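Local coordinates for shikimate dehydrogenase-like protein HI_0607 (Haemophilus influenzae, PDB 1NPY), which catalyses in vitro the NADP(+)-dependent oxidation of shikimate to 3-dehydroshikimate, though weakly, so that its biological substrate may be another compound, at residues A197-D211 with F221-G235. Sequence-based numbering, arbitrary orientation.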
ATOM      1  N   ALA A 197     -16.851  -8.662   2.458  1.00 11.11           N
ATOM      2  CA  ALA A 197     -15.632  -8.957   3.190  1.00 10.90           C
ATOM      3  C   ALA A 197     -15.891  -9.183   4.671  1.00 11.55           C
ATOM      4  O   ALA A 197     -15.128  -9.887   5.328  1.00 12.12           O
ATOM      5  CB  ALA A 197     -14.606  -7.867   2.934  1.00 11.18           C
ATOM      6  N   PHE A 198     -16.993  -8.633   5.178  1.00 11.34           N
ATOM      7  CA  PHE A 198     -17.494  -8.876   6.527  1.00 11.04           C
ATOM      8  C   PHE A 198     -19.028  -8.991   6.420  1.00 12.55           C
ATOM      9  O   PHE A 198     -19.644  -8.346   5.564  1.00 11.80           O
ATOM     10  CB  PHE A 198     -17.175  -7.725   7.502  1.00 11.83           C
ATOM     11  CG  PHE A 198     -15.718  -7.604   7.857  1.00 10.30           C
ATOM     12  CD1 PHE A 198     -15.226  -8.194   9.000  1.00 13.77           C
ATOM     13  CD2 PHE A 198     -14.832  -6.931   7.024  1.00 12.38           C
ATOM     14  CE1 PHE A 198     -13.878  -8.123   9.324  1.00 12.72           C
ATOM     15  CE2 PHE A 198     -13.499  -6.826   7.350  1.00 13.67           C
ATOM     16  CZ  PHE A 198     -13.011  -7.431   8.497  1.00 11.30           C
ATOM     17  N   PRO A 199     -19.650  -9.776   7.300  1.00 14.54           N
ATOM     18  CA  PRO A 199     -21.116  -9.845   7.365  1.00 15.12           C
ATOM     19  C   PRO A 199     -21.796  -8.508   7.702  1.00 13.97           C
ATOM     20  O   PRO A 199     -21.275  -7.682   8.452  1.00 12.53           O
ATOM     21  CB  PRO A 199     -21.390 -10.874   8.473  1.00 15.49           C
ATOM     22  CG  PRO A 199     -20.113 -11.702   8.587  1.00 16.56           C
ATOM     23  CD  PRO A 199     -19.017 -10.730   8.232  1.00 15.89           C
ATOM     24  N   LYS A 200     -22.992  -8.298   7.166  1.00 14.72           N
ATOM     25  CA  LYS A 200     -23.745  -7.076   7.465  1.00 15.74           C
ATOM     26  C   LYS A 200     -23.878  -6.802   8.957  1.00 14.82           C
ATOM     27  O   LYS A 200     -23.674  -5.677   9.424  1.00 16.11           O
ATOM     28  CB  LYS A 200     -25.127  -7.116   6.809  1.00 15.72           C
ATOM     29  CG  LYS A 200     -25.066  -7.043   5.289  1.00 17.08           C
ATOM     30  CD  LYS A 200     -26.419  -6.869   4.609  1.00 20.52           C
ATOM     31  CE  LYS A 200     -27.176  -8.176   4.584  1.00 23.68           C
ATOM     32  NZ  LYS A 200     -26.566  -9.171   3.657  1.00 22.53           N
ATOM     33  N   ALA A 201     -24.168  -7.829   9.743  1.00 16.91           N
ATOM     34  CA  ALA A 201     -24.351  -7.649  11.185  1.00 17.22           C
ATOM     35  C   ALA A 201     -23.094  -7.094  11.837  1.00 18.03           C
ATOM     36  O   ALA A 201     -23.138  -6.335  12.808  1.00 16.13           O
ATOM     37  CB  ALA A 201     -24.723  -8.974  11.822  1.00 18.72           C
ATOM     38  N   PHE A 202     -21.949  -7.526  11.312  1.00 18.05           N
ATOM     39  CA  PHE A 202     -20.680  -7.023  11.804  1.00 18.48           C
ATOM     40  C   PHE A 202     -20.436  -5.559  11.449  1.00 17.23           C
ATOM     41  O   PHE A 202     -20.021  -4.750  12.284  1.00 16.78           O
ATOM     42  CB  PHE A 202     -19.583  -7.904  11.213  1.00 19.48           C
ATOM     43  CG  PHE A 202     -18.640  -8.404  12.237  1.00 24.10           C
ATOM     44  CD1 PHE A 202     -18.968  -9.499  13.009  1.00 30.17           C
ATOM     45  CD2 PHE A 202     -17.438  -7.749  12.442  1.00 30.63           C
ATOM     46  CE1 PHE A 202     -18.089  -9.960  13.972  1.00 30.51           C
ATOM     47  CE2 PHE A 202     -16.568  -8.193  13.410  1.00 31.42           C
ATOM     48  CZ  PHE A 202     -16.893  -9.304  14.173  1.00 30.24           C
ATOM     49  N   ILE A 203     -20.676  -5.232  10.186  1.00 16.60           N
ATOM     50  CA  ILE A 203     -20.557  -3.858   9.698  1.00 15.72           C
ATOM     51  C   ILE A 203     -21.496  -2.940  10.471  1.00 16.24           C
ATOM     52  O   ILE A 203     -21.112  -1.836  10.827  1.00 16.52           O
ATOM     53  CB  ILE A 203     -20.844  -3.774   8.182  1.00 15.02           C
ATOM     54  CG1 ILE A 203     -19.914  -4.739   7.435  1.00 14.34           C
ATOM     55  CG2 ILE A 203     -20.758  -2.332   7.695  1.00 13.69           C
ATOM     56  CD1 ILE A 203     -20.245  -5.031   5.984  1.00 14.72           C
ATOM     57  N   ASP A 204     -22.711  -3.402  10.753  1.00 16.67           N
ATOM     58  CA  ASP A 204     -23.689  -2.591  11.487  1.00 18.04           C
ATOM     59  C   ASP A 204     -23.144  -2.157  12.846  1.00 17.72           C
ATOM     60  O   ASP A 204     -23.480  -1.076  13.336  1.00 16.76           O
ATOM     61  CB  ASP A 204     -24.962  -3.388  11.779  1.00 18.61           C
ATOM     62  CG  ASP A 204     -25.866  -3.604  10.577  1.00 22.37           C
ATOM     63  OD1 ASP A 204     -25.757  -2.889   9.566  1.00 23.99           O
ATOM     64  OD2 ASP A 204     -26.768  -4.475  10.600  1.00 26.23           O
ATOM     65  N   ASN A 205     -22.410  -3.075  13.470  1.00 17.80           N
ATOM     66  CA  ASN A 205     -21.894  -2.900  14.826  1.00 19.56           C
ATOM     67  C   ASN A 205     -20.535  -2.208  14.887  1.00 19.40           C
ATOM     68  O   ASN A 205     -20.023  -1.905  15.972  1.00 21.21           O
ATOM     69  CB  ASN A 205     -21.824  -4.259  15.507  1.00 20.54           C
ATOM     70  CG  ASN A 205     -23.195  -4.793  15.829  1.00 26.41           C
ATOM     71  OD1 ASN A 205     -23.467  -5.980  15.658  1.00 35.39           O
ATOM     72  ND2 ASN A 205     -24.083  -3.903  16.250  1.00 29.90           N
ATOM     73  N   ALA A 206     -19.962  -1.937  13.720  1.00 17.06           N
ATOM     74  CA  ALA A 206     -18.653  -1.308  13.640  1.00 16.35           C
ATOM     75  C   ALA A 206     -18.851   0.186  13.427  1.00 16.10           C
ATOM     76  O   ALA A 206     -19.975   0.637  13.196  1.00 16.73           O
ATOM     77  CB  ALA A 206     -17.863  -1.959  12.492  1.00 16.13           C
ATOM     78  N   SER A 207     -17.773   0.958  13.523  1.00 15.49           N
ATOM     79  CA  SER A 207     -17.807   2.391  13.235  1.00 16.07           C
ATOM     80  C   SER A 207     -17.012   2.753  11.981  1.00 14.64           C
ATOM     81  O   SER A 207     -17.260   3.799  11.383  1.00 13.00           O
ATOM     82  CB  SER A 207     -17.398   3.196  14.472  1.00 17.88           C
ATOM     83  OG  SER A 207     -16.078   2.878  14.843  1.00 22.02           O
ATOM     84  N   VAL A 208     -16.070   1.901  11.583  1.00 12.77           N
ATOM     85  CA  VAL A 208     -15.149   2.201  10.484  1.00 12.93           C
ATOM     86  C   VAL A 208     -14.947   0.979   9.576  1.00 12.92           C
ATOM     87  O   VAL A 208     -14.688  -0.108  10.089  1.00 12.77           O
ATOM     88  CB  VAL A 208     -13.739   2.591  10.979  1.00 13.10           C
ATOM     89  CG1 VAL A 208     -12.868   2.926   9.800  1.00 12.59           C
ATOM     90  CG2 VAL A 208     -13.787   3.799  11.919  1.00 14.62           C
ATOM     91  N   ALA A 209     -15.094   1.181   8.265  1.00 12.46           N
ATOM     92  CA  ALA A 209     -14.863   0.137   7.268  1.00 11.34           C
ATOM     93  C   ALA A 209     -13.704   0.542   6.361  1.00 10.18           C
ATOM     94  O   ALA A 209     -13.806   1.555   5.681  1.00 10.62           O
ATOM     95  CB  ALA A 209     -16.122  -0.089   6.444  1.00 11.26           C
ATOM     96  N   PHE A 210     -12.594  -0.194   6.403  1.00  8.51           N
ATOM     97  CA  PHE A 210     -11.372   0.118   5.670  1.00  9.79           C
ATOM     98  C   PHE A 210     -11.097  -1.048   4.720  1.00 10.31           C
ATOM     99  O   PHE A 210     -10.870  -2.187   5.144  1.00  9.75           O
ATOM    100  CB  PHE A 210     -10.257   0.345   6.684  1.00  9.85           C
ATOM    101  CG  PHE A 210      -8.893   0.725   6.135  1.00 10.92           C
ATOM    102  CD1 PHE A 210      -7.866   0.910   7.046  1.00 19.39           C
ATOM    103  CD2 PHE A 210      -8.624   0.885   4.794  1.00 13.90           C
ATOM    104  CE1 PHE A 210      -6.591   1.252   6.615  1.00 19.43           C
ATOM    105  CE2 PHE A 210      -7.363   1.221   4.356  1.00 18.13           C
ATOM    106  CZ  PHE A 210      -6.341   1.397   5.269  1.00 21.55           C
ATOM    107  N   ASP A 211     -11.279  -0.802   3.432  1.00 11.59           N
ATOM    108  CA  ASP A 211     -11.127  -1.863   2.438  1.00 11.17           C
ATOM    109  C   ASP A 211      -9.906  -1.472   1.629  1.00 12.23           C
ATOM    110  O   ASP A 211      -9.893  -0.449   0.938  1.00 11.93           O
ATOM    111  CB  ASP A 211     -12.347  -1.951   1.528  1.00 11.85           C
ATOM    112  CG  ASP A 211     -12.450  -3.262   0.776  1.00 12.05           C
ATOM    113  OD1 ASP A 211     -11.439  -3.993   0.644  1.00 12.31           O
ATOM    114  OD2 ASP A 211     -13.542  -3.622   0.276  1.00 13.91           O
ATOM    115  N   PHE A 221     -18.685  -4.473   0.663  1.00  9.85           N
ATOM    116  CA  PHE A 221     -18.328  -4.074   2.026  1.00 10.74           C
ATOM    117  C   PHE A 221     -18.436  -2.554   2.207  1.00 10.74           C
ATOM    118  O   PHE A 221     -19.132  -2.088   3.118  1.00  8.75           O
ATOM    119  CB  PHE A 221     -16.905  -4.569   2.266  1.00 10.50           C
ATOM    120  CG  PHE A 221     -16.246  -4.114   3.550  1.00  8.48           C
ATOM    121  CD1 PHE A 221     -16.900  -4.060   4.768  1.00  9.24           C
ATOM    122  CD2 PHE A 221     -14.890  -3.859   3.532  1.00 10.88           C
ATOM    123  CE1 PHE A 221     -16.244  -3.686   5.943  1.00  9.22           C
ATOM    124  CE2 PHE A 221     -14.223  -3.491   4.699  1.00  8.46           C
ATOM    125  CZ  PHE A 221     -14.879  -3.421   5.903  1.00  7.97           C
ATOM    126  N   ILE A 222     -17.761  -1.804   1.342  1.00 11.07           N
ATOM    127  CA  ILE A 222     -17.768  -0.335   1.418  1.00 12.20           C
ATOM    128  C   ILE A 222     -19.160   0.222   1.183  1.00 12.86           C
ATOM    129  O   ILE A 222     -19.615   1.120   1.893  1.00 12.43           O
ATOM    130  CB  ILE A 222     -16.746   0.287   0.448  1.00 11.89           C
ATOM    131  CG1 ILE A 222     -15.319  -0.040   0.884  1.00 13.06           C
ATOM    132  CG2 ILE A 222     -16.928   1.781   0.214  1.00 15.28           C
ATOM    133  CD1 ILE A 222     -14.892   0.673   2.181  1.00 14.61           C
ATOM    134  N   ARG A 223     -19.846  -0.285   0.168  1.00 12.36           N
ATOM    135  CA  ARG A 223     -21.191   0.187  -0.146  1.00 13.80           C
ATOM    136  C   ARG A 223     -22.154  -0.003   1.016  1.00 13.23           C
ATOM    137  O   ARG A 223     -22.920   0.912   1.342  1.00 12.55           O
ATOM    138  CB  ARG A 223     -21.755  -0.578  -1.348  1.00 14.23           C
ATOM    139  CG  ARG A 223     -21.433  -0.026  -2.718  1.00 22.09           C
ATOM    140  CD  ARG A 223     -22.697   0.074  -3.592  1.00 27.18           C
ATOM    141  NE  ARG A 223     -22.556   0.952  -4.752  1.00 31.70           N
ATOM    142  CZ  ARG A 223     -21.884   0.589  -5.828  1.00 33.65           C
ATOM    143  NH1 ARG A 223     -21.339  -0.616  -5.854  1.00 39.30           N
ATOM    144  NH2 ARG A 223     -21.760   1.388  -6.872  1.00 36.52           N
ATOM    145  N   TYR A 224     -22.135  -1.184   1.634  1.00 11.69           N
ATOM    146  CA  TYR A 224     -22.978  -1.429   2.801  1.00 11.00           C
ATOM    147  C   TYR A 224     -22.604  -0.541   3.984  1.00 11.48           C
ATOM    148  O   TYR A 224     -23.477   0.050   4.612  1.00 11.19           O
ATOM    149  CB  TYR A 224     -23.017  -2.908   3.192  1.00 11.26           C
ATOM    150  CG  TYR A 224     -24.017  -3.169   4.292  1.00 12.04           C
ATOM    151  CD1 TYR A 224     -25.378  -3.245   4.016  1.00 16.00           C
ATOM    152  CD2 TYR A 224     -23.620  -3.301   5.613  1.00 11.98           C
ATOM    153  CE1 TYR A 224     -26.306  -3.401   5.018  1.00 15.59           C
ATOM    154  CE2 TYR A 224     -24.543  -3.491   6.627  1.00 14.58           C
ATOM    155  CZ  TYR A 224     -25.888  -3.558   6.323  1.00 15.82           C
ATOM    156  OH  TYR A 224     -26.817  -3.761   7.317  1.00 17.44           O
ATOM    157  N   ALA A 225     -21.309  -0.352   4.236  1.00 11.00           N
ATOM    158  CA  ALA A 225     -20.893   0.572   5.290  1.00 11.58           C
ATOM    159  C   ALA A 225     -21.449   1.981   5.051  1.00 12.73           C
ATOM    160  O   ALA A 225     -21.868   2.674   5.986  1.00 13.65           O
ATOM    161  CB  ALA A 225     -19.380   0.606   5.359  1.00 10.49           C
ATOM    162  N   GLN A 226     -21.390   2.428   3.802  1.00 11.29           N
ATOM    163  CA  GLN A 226     -21.939   3.736   3.452  1.00 14.19           C
ATOM    164  C   GLN A 226     -23.451   3.803   3.626  1.00 15.19           C
ATOM    165  O   GLN A 226     -23.998   4.835   4.021  1.00 16.42           O
ATOM    166  CB  GLN A 226     -21.559   4.126   2.032  1.00 12.22           C
ATOM    167  CG  GLN A 226     -20.092   4.406   1.880  1.00 13.36           C
ATOM    168  CD  GLN A 226     -19.680   4.703   0.461  1.00 15.64           C
ATOM    169  OE1 GLN A 226     -20.390   4.343  -0.469  1.00 24.42           O
ATOM    170  NE2 GLN A 226     -18.489   5.252   0.294  1.00 18.20           N
ATOM    171  N   ALA A 227     -24.128   2.708   3.308  1.00 16.12           N
ATOM    172  CA  ALA A 227     -25.572   2.631   3.472  1.00 17.04           C
ATOM    173  C   ALA A 227     -26.000   2.636   4.931  1.00 17.38           C
ATOM    174  O   ALA A 227     -27.177   2.879   5.233  1.00 18.74           O
ATOM    175  CB  ALA A 227     -26.092   1.367   2.796  1.00 17.64           C
ATOM    176  N   ARG A 228     -25.065   2.332   5.829  1.00 15.93           N
ATOM    177  CA  ARG A 228     -25.317   2.379   7.261  1.00 16.04           C
ATOM    178  C   ARG A 228     -24.670   3.592   7.917  1.00 15.31           C
ATOM    179  O   ARG A 228     -24.707   3.684   9.138  1.00 15.82           O
ATOM    180  CB  ARG A 228     -24.856   1.088   7.939  1.00 17.21           C
ATOM    181  CG  ARG A 228     -25.580  -0.154   7.448  1.00 20.11           C
ATOM    182  CD  ARG A 228     -27.055  -0.084   7.802  1.00 26.09           C
ATOM    183  NE  ARG A 228     -27.833  -1.025   7.009  1.00 33.31           N
ATOM    184  CZ  ARG A 228     -29.063  -1.421   7.322  1.00 37.48           C
ATOM    185  NH1 ARG A 228     -29.686  -0.936   8.396  1.00 36.99           N
ATOM    186  NH2 ARG A 228     -29.667  -2.307   6.535  1.00 36.14           N
ATOM    187  N   GLY A 229     -24.100   4.504   7.135  1.00 14.51           N
ATOM    188  CA  GLY A 229     -23.528   5.734   7.650  1.00 16.02           C
ATOM    189  C   GLY A 229     -22.263   5.592   8.467  1.00 16.02           C
ATOM    190  O   GLY A 229     -21.998   6.393   9.371  1.00 16.01           O
ATOM    191  N   LYS A 230     -21.463   4.584   8.126  1.00 15.04           N
ATOM    192  CA  LYS A 230     -20.207   4.337   8.818  1.00 16.09           C
ATOM    193  C   LYS A 230     -19.099   5.125   8.105  1.00 15.55           C
ATOM    194  O   LYS A 230     -19.270   5.532   6.959  1.00 15.69           O
ATOM    195  CB  LYS A 230     -19.893   2.838   8.782  1.00 14.55           C
ATOM    196  CG  LYS A 230     -20.990   1.908   9.263  1.00 17.12           C
ATOM    197  CD  LYS A 230     -21.464   2.304  10.650  1.00 18.56           C
ATOM    198  CE  LYS A 230     -22.356   1.303  11.342  1.00 16.64           C
ATOM    199  NZ  LYS A 230     -22.557   1.663  12.780  1.00 17.16           N
ATOM    200  N   GLN A 231     -17.980   5.356   8.778  1.00 15.10           N
ATOM    201  CA  GLN A 231     -16.808   5.958   8.167  1.00 15.17           C
ATOM    202  C   GLN A 231     -16.172   4.928   7.246  1.00 14.33           C
ATOM    203  O   GLN A 231     -16.121   3.756   7.614  1.00 14.32           O
ATOM    204  CB  GLN A 231     -15.824   6.349   9.260  1.00 15.78           C
ATOM    205  CG  GLN A 231     -14.558   7.006   8.767  1.00 22.10           C
ATOM    206  CD  GLN A 231     -13.694   7.489   9.914  1.00 29.13           C
ATOM    207  OE1 GLN A 231     -14.046   8.449  10.597  1.00 36.74           O
ATOM    208  NE2 GLN A 231     -12.569   6.826  10.133  1.00 32.41           N
ATOM    209  N   THR A 232     -15.772   5.330   6.050  1.00 14.44           N
ATOM    210  CA  THR A 232     -15.055   4.436   5.145  1.00 14.13           C
ATOM    211  C   THR A 232     -13.724   4.986   4.649  1.00 13.89           C
ATOM    212  O   THR A 232     -13.555   6.192   4.468  1.00 14.62           O
ATOM    213  CB  THR A 232     -15.870   4.080   3.910  1.00 13.95           C
ATOM    214  OG1 THR A 232     -16.153   5.249   3.134  1.00 17.24           O
ATOM    215  CG2 THR A 232     -17.198   3.473   4.242  1.00 13.93           C
ATOM    216  N   ILE A 233     -12.789   4.063   4.469  1.00 11.97           N
ATOM    217  CA  ILE A 233     -11.466   4.289   3.886  1.00 12.60           C
ATOM    218  C   ILE A 233     -11.301   3.282   2.754  1.00 12.83           C
ATOM    219  O   ILE A 233     -11.489   2.096   2.990  1.00 11.12           O
ATOM    220  CB  ILE A 233     -10.354   4.087   4.933  1.00 12.37           C
ATOM    221  CG1 ILE A 233     -10.682   4.893   6.186  1.00 14.30           C
ATOM    222  CG2 ILE A 233      -8.974   4.532   4.384  1.00 14.61           C
ATOM    223  CD1 ILE A 233      -9.665   4.718   7.265  1.00 12.47           C
ATOM    224  N   SER A 234     -10.993   3.743   1.546  1.00 13.97           N
ATOM    225  CA  SER A 234     -11.025   2.902   0.356  1.00 15.31           C
ATOM    226  C   SER A 234      -9.603   2.636  -0.097  1.00 14.91           C
ATOM    227  O   SER A 234      -8.704   3.393   0.249  1.00 12.43           O
ATOM    228  CB  SER A 234     -11.806   3.642  -0.736  1.00 18.02           C
ATOM    229  OG  SER A 234     -11.295   3.276  -2.001  1.00 22.34           O
ATOM    230  N   GLY A 235      -9.388   1.569  -0.856  1.00 15.60           N
ATOM    231  CA  GLY A 235      -8.058   1.183  -1.288  1.00 15.29           C
ATOM    232  C   GLY A 235      -7.436   2.167  -2.260  1.00 15.21           C
ATOM    233  O   GLY A 235      -6.212   2.220  -2.403  1.00 15.09           O
TER
HETATM  234  O   HOH W   1     -16.884  -6.870   0.091  1.00 10.68           O
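The last beta-alpha-beta crossover of the Rossmann-type, NADP-binding half brings strand 208-211 beside strand 231-233, with helix 221-227 running nearly antiparallel to the first strand at 160°. A209 is the hub of the parallel ladder: its N donates to Q231 O (2.8 Å) and its O accepts I233 N, while D211 N continues the ladder to I233 O. Strand 231-233 is the outermost of the six-stranded parallel sheet, and strand 208-211 pairs on its far side with strand 178-181.

Helix 221-227 packs on the A209 face, where A225 CB comes within 3.5 Å of A209 CB. F221, its CG anti to the backbone N (chi1 172°), sends its ring in between helix 200-205 and the sheet. F198 CD2 lies over one face toward the rim, I203 CD1 abuts the ring edge at F221 CD1 (3.7 Å), and D211 OD2 comes to the edge at F221 CD2; the same oxygen is hydrogen-bonded to T219 OG1. On the V208 and F210 face, I233 CG2 sits over the F210 ring in a CH-pi contact; the F210 side chain is about 7 Å from that of M130, which probably binds NADP(+).

Farther out, the Y224 ring is sandwiched: K200 CG stands above its centre, 3.7 Å from the centroid, and R228 CG lies over the rim of the opposite face. The ring's hydroxyl donates to D204 OD1 (2.6 Å) on the syn side of the carboxylate, a bond that fixes the tyrosine's tip against helix 200-205. R228 NE makes a long, purely electrostatic pair with the same oxygen. A Schellman motif with G229 at C-prime turns the chain from helix to strand, and K230 then bends at chi2 (-53°) to bring NZ to A206 O (2.8 Å) and D204 O, backbone carbonyls of the chain that leads from helix 200-205 into strand 208-211.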